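Long-range contact in branched-chain-amino-acid aminotransferase (Deinococcus radiodurans, PDB 3UZO), which probably transfers the amino group between branched-chain amino acids and 2-oxoglutarate with the help of pyridoxal 5'-phosphate: residues A[140-145]-A[169-174]. Sequence-based numbering, arbitrary orientation.
Sequences GSLYLR and CVPVGP. With GLU (glutamic acid), chain D.
Cys169, Val172 and Tyr143 carry most of the contact between 140-145 and 169-174, the open ends of the two strands of an antiparallel beta hairpin. Ser141 with Val172 and Tyr143 with Val170 are hydrogen-bonded pairs, each exchanging two N-H...O bonds between their backbones.

On one face of the sheet, Cys169 slots between two leucines: its SG meets CD1 of Leu142 at 3.8 Å, and its CB touches CD2 of Leu144. A chi1 of 65° places the sulfur between backbone N and carbonyl carbon, where it also lies 4.0 Å from CD2 of Leu142, while CD1 of Leu142 reaches on to the Pro171 N.

The other face bears Val172, whose two methyls divide the work: CG1 packs against CB of Tyr143 (3.8 Å), CG2 against OG of Ser141. That hydroxyl also shares a water with Gly173 O. Past CB, the Tyr143 ring extends into the glutamate pocket, with CG anti to the backbone N (chi1 -174°), bringing OH into the guanidinium plane of Arg145, where NH2 donates to it at 2.9 Å, nearly straight (168°). The same NH2 donates to OXT of the bound glutamate at 2.7 Å, so the tyrosine probably helps to position the arginine at the alpha-carboxylate of this ligand; Tyr71 and Val157 of the second subunit also bond the glutamate.

Strand 74-83 borders 141-145 on the side opposite 169-172 through backbone bonds to Leu142 and Leu144; helix 115-128 covers Leu144 and Cys169, and Ile155 of the second subunit packs on Val170, Val172 and Arg145.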
ATOM      1  N   GLY A 140     -10.705  20.361 -21.718  1.00 10.39           N
ATOM      2  CA  GLY A 140     -10.992  19.692 -20.454  1.00  8.59           C
ATOM      3  C   GLY A 140     -11.763  18.396 -20.606  1.00  9.29           C
ATOM      4  O   GLY A 140     -12.201  18.033 -21.693  1.00  5.70           O
ATOM      5  N   SER A 141     -11.928  17.680 -19.505  1.00  8.51           N
ATOM      6  CA  SER A 141     -12.658  16.427 -19.546  1.00  8.60           C
ATOM      7  C   SER A 141     -13.257  16.212 -18.176  1.00  7.28           C
ATOM      8  O   SER A 141     -12.970  16.962 -17.234  1.00  4.10           O
ATOM      9  CB  SER A 141     -11.713  15.266 -19.901  1.00  8.50           C
ATOM     10  OG  SER A 141     -10.692  15.130 -18.922  1.00  9.67           O
ATOM     11  N   LEU A 142     -14.118  15.207 -18.069  1.00 11.34           N
ATOM     12  CA  LEU A 142     -14.732  14.876 -16.795  1.00  9.67           C
ATOM     13  C   LEU A 142     -14.043  13.597 -16.346  1.00 10.26           C
ATOM     14  O   LEU A 142     -14.256  12.529 -16.925  1.00 11.16           O
ATOM     15  CB  LEU A 142     -16.241  14.644 -16.951  1.00  8.60           C
ATOM     16  CG  LEU A 142     -16.979  14.368 -15.631  1.00  9.70           C
ATOM     17  CD1 LEU A 142     -16.698  15.492 -14.633  1.00  8.67           C
ATOM     18  CD2 LEU A 142     -18.485  14.238 -15.889  1.00 10.17           C
ATOM     19  N   TYR A 143     -13.202  13.716 -15.323  1.00  9.41           N
ATOM     20  CA  TYR A 143     -12.458  12.578 -14.802  1.00  8.62           C
ATOM     21  C   TYR A 143     -13.299  11.750 -13.851  1.00  9.02           C
ATOM     22  O   TYR A 143     -13.929  12.291 -12.947  1.00  6.22           O
ATOM     23  CB  TYR A 143     -11.216  13.052 -14.047  1.00  7.21           C
ATOM     24  CG  TYR A 143     -10.309  11.929 -13.583  1.00  8.17           C
ATOM     25  CD1 TYR A 143      -9.377  11.355 -14.450  1.00 10.90           C
ATOM     26  CD2 TYR A 143     -10.361  11.461 -12.271  1.00  9.26           C
ATOM     27  CE1 TYR A 143      -8.510  10.345 -14.017  1.00 10.89           C
ATOM     28  CE2 TYR A 143      -9.502  10.452 -11.825  1.00 12.21           C
ATOM     29  CZ  TYR A 143      -8.578   9.904 -12.702  1.00 11.66           C
ATOM     30  OH  TYR A 143      -7.698   8.948 -12.253  1.00 13.97           O
ATOM     31  N   LEU A 144     -13.286  10.434 -14.055  1.00  8.74           N
ATOM     32  CA  LEU A 144     -14.033   9.508 -13.211  1.00  9.95           C
ATOM     33  C   LEU A 144     -13.080   8.726 -12.326  1.00  8.62           C
ATOM     34  O   LEU A 144     -12.043   8.244 -12.795  1.00 10.41           O
ATOM     35  CB  LEU A 144     -14.840   8.543 -14.079  1.00 11.55           C
ATOM     36  CG  LEU A 144     -16.003   9.227 -14.799  1.00 10.89           C
ATOM     37  CD1 LEU A 144     -16.318   8.522 -16.096  1.00 12.06           C
ATOM     38  CD2 LEU A 144     -17.212   9.245 -13.871  1.00 12.69           C
ATOM     39  N   ARG A 145     -13.441   8.589 -11.054  1.00  5.78           N
ATOM     40  CA  ARG A 145     -12.622   7.860 -10.097  1.00  8.53           C
ATOM     41  C   ARG A 145     -13.370   6.734  -9.392  1.00  8.53           C
ATOM     42  O   ARG A 145     -13.948   6.929  -8.313  1.00 11.42           O
ATOM     43  CB  ARG A 145     -12.030   8.828  -9.055  1.00  7.05           C
ATOM     44  CG  ARG A 145     -11.354   8.164  -7.860  1.00  8.28           C
ATOM     45  CD  ARG A 145     -10.293   7.149  -8.298  1.00  8.98           C
ATOM     46  NE  ARG A 145      -9.230   7.762  -9.085  1.00  9.06           N
ATOM     47  CZ  ARG A 145      -8.215   8.447  -8.571  1.00 15.85           C
ATOM     48  NH1 ARG A 145      -8.118   8.611  -7.260  1.00 12.74           N
ATOM     49  NH2 ARG A 145      -7.288   8.966  -9.371  1.00 18.45           N
ATOM     50  N   CYS A 169     -16.815  11.959  -9.788  1.00 10.22           N
ATOM     51  CA  CYS A 169     -16.171  12.592 -10.929  1.00 12.30           C
ATOM     52  C   CYS A 169     -15.690  13.987 -10.582  1.00 10.51           C
ATOM     53  O   CYS A 169     -16.164  14.597  -9.629  1.00 10.58           O
ATOM     54  CB  CYS A 169     -17.128  12.644 -12.128  1.00  8.49           C
ATOM     55  SG  CYS A 169     -18.587  13.683 -11.890  1.00 11.38           S
ATOM     56  N   VAL A 170     -14.738  14.477 -11.367  1.00 10.73           N
ATOM     57  CA  VAL A 170     -14.143  15.795 -11.165  1.00 10.70           C
ATOM     58  C   VAL A 170     -13.745  16.374 -12.519  1.00 11.54           C
ATOM     59  O   VAL A 170     -13.018  15.737 -13.280  1.00 13.19           O
ATOM     60  CB  VAL A 170     -12.849  15.700 -10.302  1.00  7.62           C
ATOM     61  CG1 VAL A 170     -12.253  17.100 -10.075  1.00  7.99           C
ATOM     62  CG2 VAL A 170     -13.147  15.023  -8.972  1.00  3.82           C
ATOM     63  N   PRO A 171     -14.234  17.578 -12.850  1.00 12.63           N
ATOM     64  CA  PRO A 171     -13.850  18.160 -14.141  1.00 12.00           C
ATOM     65  C   PRO A 171     -12.359  18.480 -14.038  1.00 12.04           C
ATOM     66  O   PRO A 171     -11.911  18.990 -13.010  1.00 11.18           O
ATOM     67  CB  PRO A 171     -14.709  19.420 -14.217  1.00  9.90           C
ATOM     68  CG  PRO A 171     -14.834  19.821 -12.758  1.00  9.88           C
ATOM     69  CD  PRO A 171     -15.095  18.497 -12.082  1.00  7.40           C
ATOM     70  N   VAL A 172     -11.588  18.176 -15.077  1.00 11.60           N
ATOM     71  CA  VAL A 172     -10.149  18.433 -15.030  1.00 13.05           C
ATOM     72  C   VAL A 172      -9.561  18.890 -16.357  1.00 14.66           C
ATOM     73  O   VAL A 172     -10.164  18.716 -17.419  1.00 13.11           O
ATOM     74  CB  VAL A 172      -9.346  17.170 -14.623  1.00 14.79           C
ATOM     75  CG1 VAL A 172      -9.895  16.574 -13.343  1.00 12.48           C
ATOM     76  CG2 VAL A 172      -9.390  16.144 -15.757  1.00 15.73           C
ATOM     77  N   GLY A 173      -8.367  19.468 -16.272  1.00 14.24           N
ATOM     78  CA  GLY A 173      -7.641  19.906 -17.449  1.00 17.43           C
ATOM     79  C   GLY A 173      -6.358  19.087 -17.499  1.00 20.78           C
ATOM     80  O   GLY A 173      -6.402  17.862 -17.378  1.00 21.42           O
ATOM     81  N   PRO A 174      -5.191  19.731 -17.650  1.00 20.90           N
ATOM     82  CA  PRO A 174      -3.890  19.052 -17.713  1.00 22.46           C
ATOM     83  C   PRO A 174      -3.367  18.485 -16.383  1.00 24.19           C
ATOM     84  O   PRO A 174      -3.643  19.024 -15.309  1.00 21.85           O
ATOM     85  CB  PRO A 174      -2.975  20.136 -18.279  1.00 48.86           C
ATOM     86  CG  PRO A 174      -3.567  21.390 -17.723  1.00 48.78           C
ATOM     87  CD  PRO A 174      -5.045  21.171 -17.930  1.00 46.98           C
TER
HETATM   88  N   GLU D 600      -4.608   7.621 -11.012  1.00 25.71           N
HETATM   89  CA  GLU D 600      -3.578   8.682 -11.180  1.00 25.71           C
HETATM   90  C   GLU D 600      -3.627   9.648 -10.019  1.00 25.71           C
HETATM   91  O   GLU D 600      -2.624  10.354  -9.804  1.00 25.71           O
HETATM   92  CB  GLU D 600      -3.812   9.451 -12.475  1.00 66.53           C
HETATM   93  CG  GLU D 600      -3.254   8.773 -13.703  1.00 66.53           C
HETATM   94  CD  GLU D 600      -3.304   9.660 -14.922  1.00 66.53           C
HETATM   95  OE1 GLU D 600      -3.002  10.867 -14.786  1.00 66.53           O
HETATM   96  OE2 GLU D 600      -3.641   9.148 -16.011  1.00 66.53           O
HETATM   97  OXT GLU D 600      -4.678   9.686  -9.352  1.00 66.53           O
HETATM   98  O   HOH W   1      -8.331  16.612 -19.420  1.00 25.36           O